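Local coordinates for YceI-like domain protein (Burkholderia cenocepacia BC7, PDB 5IXH) that probably captures lipophilic molecules, antibiotics among them, outside the cell, as a lipocalin-like beta barrel that holds an octaprenyl diphosphate here, at residues K10-S15 and Q153-L158; F26-A31 and T48-S53. One frame throughout, in Å; residues are numbered along the deposited sequence.

Contact 1: K10-S15 and Q153-L158; sequences KVSAVS and QIKFHL. With OTP ((2E,6E,10E,14E,18E,22E,26E)-3,7,11,15,19,23,27,31-octamethyldotriaconta-2,6,10,14,18,22,26,30-octaenyl trihydrogen diphosphate), chain C.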
ATOM      1  N   LYS A  10       7.737   1.399  -6.205  1.00 24.09           N
ATOM      2  CA  LYS A  10       7.270   2.501  -5.386  1.00 23.86           C
ATOM      3  C   LYS A  10       5.965   2.136  -4.738  1.00 20.93           C
ATOM      4  O   LYS A  10       5.084   1.539  -5.365  1.00 23.39           O
ATOM      5  CB  LYS A  10       7.056   3.746  -6.253  1.00 31.52           C
ATOM      6  CG  LYS A  10       6.847   5.037  -5.463  1.00 51.80           C
ATOM      7  CD  LYS A  10       6.117   6.090  -6.289  1.00 55.72           C
ATOM      8  CE  LYS A  10       6.266   7.478  -5.687  1.00 65.02           C
ATOM      9  NZ  LYS A  10       5.343   8.468  -6.316  1.00 66.60           N
ATOM     10  N   VAL A  11       5.838   2.479  -3.464  1.00 20.96           N
ATOM     11  CA  VAL A  11       4.574   2.389  -2.759  1.00 21.21           C
ATOM     12  C   VAL A  11       4.369   3.736  -2.079  1.00 20.85           C
ATOM     13  O   VAL A  11       5.241   4.206  -1.350  1.00 22.77           O
ATOM     14  CB  VAL A  11       4.579   1.287  -1.703  1.00 21.26           C
ATOM     15  CG1 VAL A  11       3.224   1.228  -0.977  1.00 21.50           C
ATOM     16  CG2 VAL A  11       4.861  -0.062  -2.349  1.00 24.36           C
ATOM     17  N   SER A  12       3.217   4.341  -2.337  1.00 21.09           N
ATOM     18  CA  SER A  12       2.914   5.661  -1.809  1.00 24.62           C
ATOM     19  C   SER A  12       1.488   5.722  -1.301  1.00 21.21           C
ATOM     20  O   SER A  12       0.687   4.819  -1.551  1.00 22.06           O
ATOM     21  CB  SER A  12       3.156   6.747  -2.861  1.00 28.79           C
ATOM     22  OG  SER A  12       2.254   6.655  -3.935  1.00 32.62           O
ATOM     23  N   ALA A  13       1.196   6.775  -0.548  1.00 23.31           N
ATOM     24  CA  ALA A  13      -0.137   7.012  -0.026  1.00 22.66           C
ATOM     25  C   ALA A  13      -0.477   8.478  -0.242  1.00 21.83           C
ATOM     26  O   ALA A  13       0.332   9.364   0.037  1.00 25.55           O
ATOM     27  CB  ALA A  13      -0.228   6.657   1.423  1.00 21.88           C
ATOM     28  N   VAL A  14      -1.657   8.696  -0.819  1.00 23.85           N
ATOM     29  CA  VAL A  14      -2.134  10.036  -1.109  1.00 26.46           C
ATOM     30  C   VAL A  14      -3.304  10.343  -0.197  1.00 24.76           C
ATOM     31  O   VAL A  14      -4.307   9.614  -0.206  1.00 23.39           O
ATOM     32  CB  VAL A  14      -2.607  10.157  -2.555  1.00 30.63           C
ATOM     33  CG1 VAL A  14      -3.029  11.575  -2.833  1.00 36.55           C
ATOM     34  CG2 VAL A  14      -1.505   9.724  -3.519  1.00 40.03           C
ATOM     35  N   SER A  15      -3.182  11.413   0.562  1.00 29.27           N
ATOM     36  CA  SER A  15      -4.213  11.847   1.492  1.00 33.36           C
ATOM     37  C   SER A  15      -4.725  13.198   1.040  1.00 39.15           C
ATOM     38  O   SER A  15      -4.151  13.810   0.128  1.00 44.19           O
ATOM     39  CB  SER A  15      -3.652  11.962   2.911  1.00 45.38           C
ATOM     40  OG  SER A  15      -2.610  12.926   2.992  1.00 42.06           O
ATOM     41  N   GLN A 153      -5.508   6.959  -0.652  1.00 20.47           N
ATOM     42  CA  GLN A 153      -5.249   6.094  -1.787  1.00 20.88           C
ATOM     43  C   GLN A 153      -3.835   5.534  -1.697  1.00 21.45           C
ATOM     44  O   GLN A 153      -2.852   6.282  -1.679  1.00 23.89           O
ATOM     45  CB  GLN A 153      -5.419   6.852  -3.101  1.00 26.92           C
ATOM     46  CG  GLN A 153      -6.825   7.338  -3.345  1.00 31.53           C
ATOM     47  CD  GLN A 153      -6.950   8.103  -4.641  1.00 69.03           C
ATOM     48  OE1 GLN A 153      -5.949   8.438  -5.275  1.00 70.20           O
ATOM     49  NE2 GLN A 153      -8.184   8.383  -5.048  1.00 83.35           N
ATOM     50  N   ILE A 154      -3.734   4.216  -1.639  1.00 19.86           N
ATOM     51  CA  ILE A 154      -2.441   3.537  -1.623  1.00 18.34           C
ATOM     52  C   ILE A 154      -2.090   3.171  -3.063  1.00 21.42           C
ATOM     53  O   ILE A 154      -2.790   2.394  -3.696  1.00 20.73           O
ATOM     54  CB  ILE A 154      -2.491   2.244  -0.779  1.00 19.63           C
ATOM     55  CG1 ILE A 154      -2.897   2.555   0.671  1.00 19.43           C
ATOM     56  CG2 ILE A 154      -1.116   1.535  -0.847  1.00 22.19           C
ATOM     57  CD1 ILE A 154      -3.156   1.338   1.522  1.00 26.21           C
ATOM     58  N   LYS A 155      -1.028   3.748  -3.589  1.00 20.80           N
ATOM     59  CA  LYS A 155      -0.625   3.512  -4.969  1.00 20.40           C
ATOM     60  C   LYS A 155       0.640   2.691  -4.989  1.00 20.36           C
ATOM     61  O   LYS A 155       1.544   2.910  -4.201  1.00 23.77           O
ATOM     62  CB  LYS A 155      -0.387   4.846  -5.679  1.00 27.32           C
ATOM     63  CG  LYS A 155      -1.536   5.826  -5.578  1.00 36.03           C
ATOM     64  CD  LYS A 155      -1.533   6.837  -6.723  1.00 54.40           C
ATOM     65  CE  LYS A 155      -0.162   7.474  -6.944  1.00 60.48           C
ATOM     66  NZ  LYS A 155       0.328   8.206  -5.746  1.00 78.39           N
ATOM     67  N   PHE A 156       0.712   1.735  -5.900  1.00 19.83           N
ATOM     68  CA  PHE A 156       1.916   0.946  -6.018  1.00 20.50           C
ATOM     69  C   PHE A 156       2.277   0.685  -7.467  1.00 19.70           C
ATOM     70  O   PHE A 156       1.423   0.560  -8.349  1.00 21.80           O
ATOM     71  CB  PHE A 156       1.761  -0.372  -5.263  1.00 24.39           C
ATOM     72  CG  PHE A 156       0.535  -1.140  -5.649  1.00 23.69           C
ATOM     73  CD1 PHE A 156       0.560  -2.043  -6.695  1.00 25.26           C
ATOM     74  CD2 PHE A 156      -0.660  -0.925  -4.982  1.00 23.34           C
ATOM     75  CE1 PHE A 156      -0.579  -2.747  -7.037  1.00 26.30           C
ATOM     76  CE2 PHE A 156      -1.798  -1.615  -5.323  1.00 25.76           C
ATOM     77  CZ  PHE A 156      -1.760  -2.519  -6.360  1.00 25.93           C
ATOM     78  N   HIS A 157       3.586   0.593  -7.665  1.00 21.08           N
ATOM     79  CA  HIS A 157       4.213   0.258  -8.929  1.00 21.08           C
ATOM     80  C   HIS A 157       5.305  -0.734  -8.561  1.00 20.54           C
ATOM     81  O   HIS A 157       6.347  -0.322  -8.050  1.00 23.07           O
ATOM     82  CB  HIS A 157       4.809   1.510  -9.573  1.00 26.91           C
ATOM     83  CG  HIS A 157       5.593   1.246 -10.823  1.00 27.26           C
ATOM     84  ND1 HIS A 157       4.994   1.055 -12.047  1.00 28.89           N
ATOM     85  CD2 HIS A 157       6.930   1.204 -11.048  1.00 32.13           C
ATOM     86  CE1 HIS A 157       5.925   0.868 -12.969  1.00 30.01           C
ATOM     87  NE2 HIS A 157       7.109   0.954 -12.390  1.00 31.06           N
ATOM     88  N   LEU A 158       5.070  -2.028  -8.763  1.00 22.92           N
ATOM     89  CA  LEU A 158       6.034  -3.062  -8.408  1.00 21.50           C
ATOM     90  C   LEU A 158       6.670  -3.603  -9.665  1.00 22.08           C
ATOM     91  O   LEU A 158       5.961  -4.002 -10.599  1.00 21.83           O
ATOM     92  CB  LEU A 158       5.363  -4.221  -7.669  1.00 24.95           C
ATOM     93  CG  LEU A 158       4.791  -4.019  -6.274  1.00 45.77           C
ATOM     94  CD1 LEU A 158       3.654  -3.044  -6.287  1.00 65.89           C
ATOM     95  CD2 LEU A 158       4.322  -5.361  -5.751  1.00 36.99           C
TER
HETATM   96  O7  OTP C 201      -2.839  23.382   7.362  1.00112.42           O
HETATM   97  P2  OTP C 201      -3.113  22.058   8.045  1.00111.96           P
HETATM   98  O5  OTP C 201      -3.206  22.265   9.540  1.00112.22           O
HETATM   99  O6  OTP C 201      -4.412  21.476   7.532  1.00112.37           O
HETATM  100  O4  OTP C 201      -1.936  21.041   7.729  1.00109.19           O
HETATM  101  P1  OTP C 201      -1.694  19.673   8.499  1.00105.37           P
HETATM  102  O2  OTP C 201      -0.890  19.925   9.755  1.00105.08           O
HETATM  103  O3  OTP C 201      -3.019  19.035   8.859  1.00106.31           O
HETATM  104  O1  OTP C 201      -0.868  18.722   7.532  1.00100.12           O
HETATM  105  C40 OTP C 201      -1.307  17.413   7.208  1.00 94.82           C
HETATM  106  C39 OTP C 201      -0.074  16.777   6.573  1.00 90.01           C
HETATM  107  C37 OTP C 201      -0.046  15.517   6.048  1.00 85.28           C
HETATM  108  C38 OTP C 201       1.297  15.080   5.464  1.00 85.93           C
HETATM  109  C36 OTP C 201      -1.259  14.558   6.034  1.00 80.01           C
HETATM  110  C35 OTP C 201      -0.797  13.182   6.555  1.00 74.91           C
HETATM  111  C34 OTP C 201      -1.598  12.026   5.929  1.00 70.80           C
HETATM  112  C32 OTP C 201      -1.084  10.751   5.985  1.00 66.71           C
HETATM  113  C33 OTP C 201       0.267  10.468   6.655  1.00 67.80           C
HETATM  114  C31 OTP C 201      -1.871   9.580   5.370  1.00 61.82           C
HETATM  115  C30 OTP C 201      -1.960   8.427   6.391  1.00 57.51           C
HETATM  116  C29 OTP C 201      -1.482   7.182   5.637  1.00 51.57           C
HETATM  117  C27 OTP C 201      -2.230   6.033   5.556  1.00 50.35           C
HETATM  118  C28 OTP C 201      -3.599   5.837   6.209  1.00 50.08           C
HETATM  119  C26 OTP C 201      -1.613   4.897   4.738  1.00 49.48           C
HETATM  120  C25 OTP C 201      -1.761   3.548   5.453  1.00 46.73           C
HETATM  121  C24 OTP C 201      -1.103   2.648   4.399  1.00 45.68           C
HETATM  122  C22 OTP C 201       0.010   1.902   4.671  1.00 40.81           C
HETATM  123  C23 OTP C 201       0.686   1.860   6.045  1.00 42.07           C
HETATM  124  C21 OTP C 201       0.561   1.065   3.518  1.00 41.54           C
HETATM  125  C20 OTP C 201      -0.032  -0.330   3.715  1.00 40.99           C
HETATM  126  C19 OTP C 201       0.046  -1.009   2.344  1.00 41.30           C
HETATM  127  C17 OTP C 201       0.555  -2.282   2.196  1.00 40.85           C
HETATM  128  C18 OTP C 201       1.055  -3.067   3.411  1.00 37.13           C
HETATM  129  C16 OTP C 201       0.624  -2.968   0.821  1.00 41.02           C
HETATM  130  C15 OTP C 201       0.232  -2.028  -0.335  1.00 43.53           C
HETATM  131  C14 OTP C 201      -0.027  -2.897  -1.576  1.00 44.14           C
HETATM  132  C12 OTP C 201      -1.251  -3.502  -1.759  1.00 43.49           C
HETATM  133  C13 OTP C 201      -2.420  -3.337  -0.780  1.00 44.29           C
HETATM  134  C11 OTP C 201      -1.512  -4.373  -2.996  1.00 44.97           C
HETATM  135  C10 OTP C 201      -0.224  -4.983  -3.562  1.00 44.86           C
HETATM  136  C9  OTP C 201      -0.715  -6.047  -4.557  1.00 46.35           C
HETATM  137  C7  OTP C 201       0.134  -6.991  -5.074  1.00 46.40           C
HETATM  138  C8  OTP C 201       1.612  -7.019  -4.679  1.00 44.76           C
HETATM  139  C6  OTP C 201      -0.459  -8.020  -6.054  1.00 45.96           C
HETATM  140  C5  OTP C 201       0.455  -8.199  -7.268  1.00 46.77           C
HETATM  141  C4  OTP C 201      -0.463  -8.747  -8.376  1.00 46.65           C
HETATM  142  C2  OTP C 201      -0.459 -10.048  -8.823  1.00 44.69           C
HETATM  143  C3  OTP C 201      -1.446 -10.407  -9.933  1.00 45.56           C
HETATM  144  C1  OTP C 201       0.476 -11.127  -8.271  1.00 44.53           C

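Contact 2: F26-A31 and T48-S53; sequences FKKFSA and TIDVAS. With OTP ((2E,6E,10E,14E,18E,22E,26E)-3,7,11,15,19,23,27,31-octamethyldotriaconta-2,6,10,14,18,22,26,30-octaenyl trihydrogen diphosphate), chain C.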
ATOM      1  N   PHE A  26       6.822   5.264   0.892  1.00 15.74           N
ATOM      2  CA  PHE A  26       7.554   4.403   1.797  1.00 15.41           C
ATOM      3  C   PHE A  26       8.883   4.058   1.160  1.00 18.06           C
ATOM      4  O   PHE A  26       8.933   3.482   0.070  1.00 19.75           O
ATOM      5  CB  PHE A  26       6.759   3.153   2.098  1.00 14.87           C
ATOM      6  CG  PHE A  26       5.487   3.419   2.824  1.00 13.40           C
ATOM      7  CD1 PHE A  26       5.479   3.556   4.211  1.00 14.44           C
ATOM      8  CD2 PHE A  26       4.282   3.529   2.143  1.00 15.24           C
ATOM      9  CE1 PHE A  26       4.306   3.808   4.899  1.00 15.22           C
ATOM     10  CE2 PHE A  26       3.106   3.771   2.829  1.00 15.90           C
ATOM     11  CZ  PHE A  26       3.106   3.907   4.199  1.00 17.68           C
ATOM     12  N   LYS A  27       9.972   4.434   1.804  1.00 17.48           N
ATOM     13  CA  LYS A  27      11.274   4.251   1.202  1.00 17.88           C
ATOM     14  C   LYS A  27      11.827   2.846   1.430  1.00 19.08           C
ATOM     15  O   LYS A  27      12.754   2.428   0.745  1.00 22.91           O
ATOM     16  CB  LYS A  27      12.229   5.303   1.732  1.00 21.20           C
ATOM     17  CG  LYS A  27      11.822   6.729   1.368  1.00 26.93           C
ATOM     18  CD  LYS A  27      11.675   6.906  -0.149  1.00 50.42           C
ATOM     19  CE  LYS A  27      11.368   8.344  -0.537  1.00 60.22           C
ATOM     20  NZ  LYS A  27      11.130   8.469  -2.008  1.00 85.17           N
ATOM     21  N   LYS A  28      11.258   2.124   2.382  1.00 16.99           N
ATOM     22  CA  LYS A  28      11.718   0.774   2.683  1.00 17.74           C
ATOM     23  C   LYS A  28      10.541  -0.194   2.724  1.00 15.26           C
ATOM     24  O   LYS A  28       9.610  -0.059   3.544  1.00 15.35           O
ATOM     25  CB  LYS A  28      12.442   0.713   4.015  1.00 19.53           C
ATOM     26  CG  LYS A  28      13.756   1.488   4.059  1.00 28.34           C
ATOM     27  CD  LYS A  28      14.434   1.314   5.425  1.00 35.86           C
ATOM     28  CE  LYS A  28      15.575   2.300   5.646  1.00 40.94           C
ATOM     29  NZ  LYS A  28      16.122   2.184   7.032  1.00 54.18           N
ATOM     30  N   PHE A  29      10.565  -1.171   1.819  1.00 15.79           N
ATOM     31  CA  PHE A  29       9.587  -2.238   1.811  1.00 14.44           C
ATOM     32  C   PHE A  29      10.174  -3.416   1.095  1.00 16.54           C
ATOM     33  O   PHE A  29      11.188  -3.297   0.420  1.00 19.73           O
ATOM     34  CB  PHE A  29       8.281  -1.780   1.153  1.00 15.51           C
ATOM     35  CG  PHE A  29       8.423  -1.314  -0.267  1.00 16.82           C
ATOM     36  CD1 PHE A  29       8.366  -2.219  -1.329  1.00 22.00           C
ATOM     37  CD2 PHE A  29       8.586   0.031  -0.543  1.00 21.81           C
ATOM     38  CE1 PHE A  29       8.488  -1.776  -2.640  1.00 24.43           C
ATOM     39  CE2 PHE A  29       8.707   0.479  -1.849  1.00 27.05           C
ATOM     40  CZ  PHE A  29       8.648  -0.428  -2.900  1.00 29.81           C
ATOM     41  N   SER A  30       9.535  -4.570   1.256  1.00 16.78           N
ATOM     42  CA  SER A  30       9.867  -5.743   0.484  1.00 20.02           C
ATOM     43  C   SER A  30       8.606  -6.323  -0.103  1.00 16.98           C
ATOM     44  O   SER A  30       7.505  -6.057   0.374  1.00 15.41           O
ATOM     45  CB  SER A  30      10.516  -6.778   1.371  1.00 22.64           C
ATOM     46  OG  SER A  30       9.612  -7.229   2.347  1.00 29.34           O
ATOM     47  N   ALA A  31       8.754  -7.129  -1.127  1.00 18.16           N
ATOM     48  CA  ALA A  31       7.628  -7.791  -1.739  1.00 16.03           C
ATOM     49  C   ALA A  31       8.086  -9.032  -2.464  1.00 17.93           C
ATOM     50  O   ALA A  31       9.222  -9.101  -2.942  1.00 22.71           O
ATOM     51  CB  ALA A  31       6.898  -6.835  -2.672  1.00 23.87           C
ATOM     52  N   THR A  48       5.579  -6.263   2.539  1.00 12.28           N
ATOM     53  CA  THR A  48       5.854  -5.859   3.906  1.00 12.80           C
ATOM     54  C   THR A  48       6.460  -4.486   3.857  1.00 12.38           C
ATOM     55  O   THR A  48       7.529  -4.290   3.264  1.00 14.90           O
ATOM     56  CB  THR A  48       6.822  -6.828   4.527  1.00 15.37           C
ATOM     57  OG1 THR A  48       6.258  -8.149   4.435  1.00 18.77           O
ATOM     58  CG2 THR A  48       7.080  -6.478   5.973  1.00 18.19           C
ATOM     59  N   ILE A  49       5.808  -3.524   4.485  1.00 11.51           N
ATOM     60  CA  ILE A  49       6.256  -2.141   4.500  1.00 11.89           C
ATOM     61  C   ILE A  49       6.825  -1.780   5.864  1.00 12.98           C
ATOM     62  O   ILE A  49       6.204  -2.075   6.911  1.00 13.68           O
ATOM     63  CB  ILE A  49       5.046  -1.243   4.177  1.00 13.44           C
ATOM     64  CG1 ILE A  49       4.545  -1.449   2.734  1.00 23.25           C
ATOM     65  CG2 ILE A  49       5.326   0.214   4.456  1.00 17.76           C
ATOM     66  CD1 ILE A  49       4.986  -0.408   1.729  1.00 65.01           C
ATOM     67  N   ASP A  50       7.982  -1.110   5.853  1.00 13.39           N
ATOM     68  CA  ASP A  50       8.573  -0.510   7.065  1.00 14.62           C
ATOM     69  C   ASP A  50       7.951   0.868   7.245  1.00 14.72           C
ATOM     70  O   ASP A  50       8.294   1.810   6.522  1.00 15.28           O
ATOM     71  CB  ASP A  50      10.088  -0.454   6.882  1.00 17.91           C
ATOM     72  CG  ASP A  50      10.812   0.413   7.914  1.00 28.32           C
ATOM     73  OD1 ASP A  50      10.185   1.149   8.691  1.00 28.21           O
ATOM     74  OD2 ASP A  50      12.061   0.367   7.908  1.00 44.12           O
ATOM     75  N   VAL A  51       7.000   1.007   8.163  1.00 13.94           N
ATOM     76  CA  VAL A  51       6.175   2.222   8.162  1.00 15.07           C
ATOM     77  C   VAL A  51       6.952   3.479   8.568  1.00 16.59           C
ATOM     78  O   VAL A  51       6.593   4.561   8.123  1.00 16.28           O
ATOM     79  CB  VAL A  51       4.849   2.089   8.982  1.00 16.14           C
ATOM     80  CG1 VAL A  51       4.046   0.881   8.504  1.00 16.68           C
ATOM     81  CG2 VAL A  51       5.114   1.992  10.429  1.00 19.89           C
ATOM     82  N   ALA A  52       8.018   3.334   9.356  1.00 15.32           N
ATOM     83  CA  ALA A  52       8.847   4.468   9.729  1.00 16.13           C
ATOM     84  C   ALA A  52       9.598   5.064   8.551  1.00 17.47           C
ATOM     85  O   ALA A  52      10.154   6.144   8.654  1.00 18.06           O
ATOM     86  CB  ALA A  52       9.837   4.053  10.824  1.00 19.28           C
ATOM     87  N   SER A  53       9.613   4.372   7.420  1.00 14.71           N
ATOM     88  CA  SER A  53      10.269   4.874   6.216  1.00 15.74           C
ATOM     89  C   SER A  53       9.344   5.757   5.385  1.00 14.04           C
ATOM     90  O   SER A  53       9.735   6.196   4.299  1.00 15.16           O
ATOM     91  CB  SER A  53      10.776   3.723   5.351  1.00 13.77           C
ATOM     92  OG  SER A  53       9.718   3.098   4.621  1.00 14.97           O
TER
HETATM   93  O7  OTP C 201      -2.839  23.382   7.362  1.00112.42           O
HETATM   94  P2  OTP C 201      -3.113  22.058   8.045  1.00111.96           P
HETATM   95  O5  OTP C 201      -3.206  22.265   9.540  1.00112.22           O
HETATM   96  O6  OTP C 201      -4.412  21.476   7.532  1.00112.37           O
HETATM   97  O4  OTP C 201      -1.936  21.041   7.729  1.00109.19           O
HETATM   98  P1  OTP C 201      -1.694  19.673   8.499  1.00105.37           P
HETATM   99  O2  OTP C 201      -0.890  19.925   9.755  1.00105.08           O
HETATM  100  O3  OTP C 201      -3.019  19.035   8.859  1.00106.31           O
HETATM  101  O1  OTP C 201      -0.868  18.722   7.532  1.00100.12           O
HETATM  102  C40 OTP C 201      -1.307  17.413   7.208  1.00 94.82           C
HETATM  103  C39 OTP C 201      -0.074  16.777   6.573  1.00 90.01           C
HETATM  104  C37 OTP C 201      -0.046  15.517   6.048  1.00 85.28           C
HETATM  105  C38 OTP C 201       1.297  15.080   5.464  1.00 85.93           C
HETATM  106  C36 OTP C 201      -1.259  14.558   6.034  1.00 80.01           C
HETATM  107  C35 OTP C 201      -0.797  13.182   6.555  1.00 74.91           C
HETATM  108  C34 OTP C 201      -1.598  12.026   5.929  1.00 70.80           C
HETATM  109  C32 OTP C 201      -1.084  10.751   5.985  1.00 66.71           C
HETATM  110  C33 OTP C 201       0.267  10.468   6.655  1.00 67.80           C
HETATM  111  C31 OTP C 201      -1.871   9.580   5.370  1.00 61.82           C
HETATM  112  C30 OTP C 201      -1.960   8.427   6.391  1.00 57.51           C
HETATM  113  C29 OTP C 201      -1.482   7.182   5.637  1.00 51.57           C
HETATM  114  C27 OTP C 201      -2.230   6.033   5.556  1.00 50.35           C
HETATM  115  C28 OTP C 201      -3.599   5.837   6.209  1.00 50.08           C
HETATM  116  C26 OTP C 201      -1.613   4.897   4.738  1.00 49.48           C
HETATM  117  C25 OTP C 201      -1.761   3.548   5.453  1.00 46.73           C
HETATM  118  C24 OTP C 201      -1.103   2.648   4.399  1.00 45.68           C
HETATM  119  C22 OTP C 201       0.010   1.902   4.671  1.00 40.81           C
HETATM  120  C23 OTP C 201       0.686   1.860   6.045  1.00 42.07           C
HETATM  121  C21 OTP C 201       0.561   1.065   3.518  1.00 41.54           C
HETATM  122  C20 OTP C 201      -0.032  -0.330   3.715  1.00 40.99           C
HETATM  123  C19 OTP C 201       0.046  -1.009   2.344  1.00 41.30           C
HETATM  124  C17 OTP C 201       0.555  -2.282   2.196  1.00 40.85           C
HETATM  125  C18 OTP C 201       1.055  -3.067   3.411  1.00 37.13           C
HETATM  126  C16 OTP C 201       0.624  -2.968   0.821  1.00 41.02           C
HETATM  127  C15 OTP C 201       0.232  -2.028  -0.335  1.00 43.53           C
HETATM  128  C14 OTP C 201      -0.027  -2.897  -1.576  1.00 44.14           C
HETATM  129  C12 OTP C 201      -1.251  -3.502  -1.759  1.00 43.49           C
HETATM  130  C13 OTP C 201      -2.420  -3.337  -0.780  1.00 44.29           C
HETATM  131  C11 OTP C 201      -1.512  -4.373  -2.996  1.00 44.97           C
HETATM  132  C10 OTP C 201      -0.224  -4.983  -3.562  1.00 44.86           C
HETATM  133  C9  OTP C 201      -0.715  -6.047  -4.557  1.00 46.35           C
HETATM  134  C7  OTP C 201       0.134  -6.991  -5.074  1.00 46.40           C
HETATM  135  C8  OTP C 201       1.612  -7.019  -4.679  1.00 44.76           C
HETATM  136  C6  OTP C 201      -0.459  -8.020  -6.054  1.00 45.96           C
HETATM  137  C5  OTP C 201       0.455  -8.199  -7.268  1.00 46.77           C
HETATM  138  C4  OTP C 201      -0.463  -8.747  -8.376  1.00 46.65           C
HETATM  139  C2  OTP C 201      -0.459 -10.048  -8.823  1.00 44.69           C
HETATM  140  C3  OTP C 201      -1.446 -10.407  -9.933  1.00 45.56           C
HETATM  141  C1  OTP C 201       0.476 -11.127  -8.271  1.00 44.53           C
HETATM  142  O   HOH W   1       6.905  -9.323   1.712  1.00 27.10           O

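Contact 1: K10-S15 and Q153-L158
The ring of Phe156 lies with one face against the octaprenyl chain of OTP. OTP C10 sits 4.0 Å above the ring plane, over its centre. Ring atom CE2 comes within 3.6 Å of OTP C11. With chi1 at 53°, CG is wedged over the main chain, and the ring swings off from strand 10-15. Of the side chain, CB stays nearest that strand: it lies 3.8 Å from Lys10 O, with Val11 CG2 a little farther off. Val11 CG1 packs loosely on Ile154 CG2. Ile154 CD1 reaches OTP C24 at 3.8 Å, and Ala13 CB also faces the lipid. On the sheet's other face, Lys155 bends at chi3 and chi4, and its NZ comes back over Val14 CG2 at 3.3 Å. Ser12 OG and Lys155 NZ both bind Glu23, the lysine through a salt bridge. Six backbone hydrogen bonds join the strands, two each for Lys10 with His157, Ser12 with Lys155 and Val14 with Gln153. Strand 121-131 continues the sheet beyond 153-158. This antiparallel pairing of strands near the two chain ends closes the YceI-like, lipocalin-type barrel around its lipid.

Contact 2: F26-A31 and T48-S53
Phe26 and Ile49 meet on the lipid-facing side of a beta hairpin made by strands 22-34 and 44-50. The side chains of Phe26 and Ile49 cross at about a right angle. Ile49 CG2 forms a CH-pi contact over one face of the Phe26 ring, 3.7 Å from the centroid and 26° off the normal. The point of contact is displaced toward the rim, near Phe26 CD1. Val51 O and Ser53 OG lie at the ring edge. The far end of the ring reaches the prenyl chain, with Phe26 CZ 3.7 Å from OTP C23. Ile49 CG1 also touches the lipid. Ile49 CD1 turns back to Phe29 CB at 3.6 Å, and these two side chains run side by side.

The backbone sets these positions. Ser30 and Thr48 exchange two hydrogen bonds, and Phe29 with Ile49 is the non-hydrogen-bonded pair beside them. Asp50 N then bonds to Lys28 O. Beyond it the 48-53 chain turns, and Lys27 N bonds to Ser53 O from well above the carbonyl plane.

Farther out, the extended Lys28 chain lies alongside Asp50 and points the same way. Its CD packs 3.6 Å from Asp50 OD2, but Lys28 NZ stays beyond salt-bridge range. A water bonds to Thr48 OG1 and makes a weak bond to Ser30 OG. Phe54 meets the Phe26 ring.

The turn is tied by Asp50 O, which accepts from both Ser53 N and Ser53 OG. The serine's chi1 of 77° turns OG back toward Asp50 O and the backbone N of Lys28. Ser53 OG donates to Asp50 O at 2.7 Å, in the carbonyl plane, and accepts from Lys28 N at 2.9 Å.

Contacts 1 and 2 are neighbouring parts of one barrel wall, with centres 11 Å apart. Strand 10-15 pairs with 153-158 on one side and with strand 22-34 on the other. Across that second seam, Val11 O lies 2.9 Å from Phe26 N, a probable hydrogen bond. Val11 also joins the two sets of side chains. Its CG1 packs 3.6 Å from Ile49 CD1, and its CG2 packs 3.8 Å from Phe29 CZ. Both contacts line the OTP pocket. Contact 1 supplies Ala13, Ser15, Ile154, Phe156 and Leu158, and contact 2 supplies Phe26 and Ile49. Together they touch several isoprene units of the same chain.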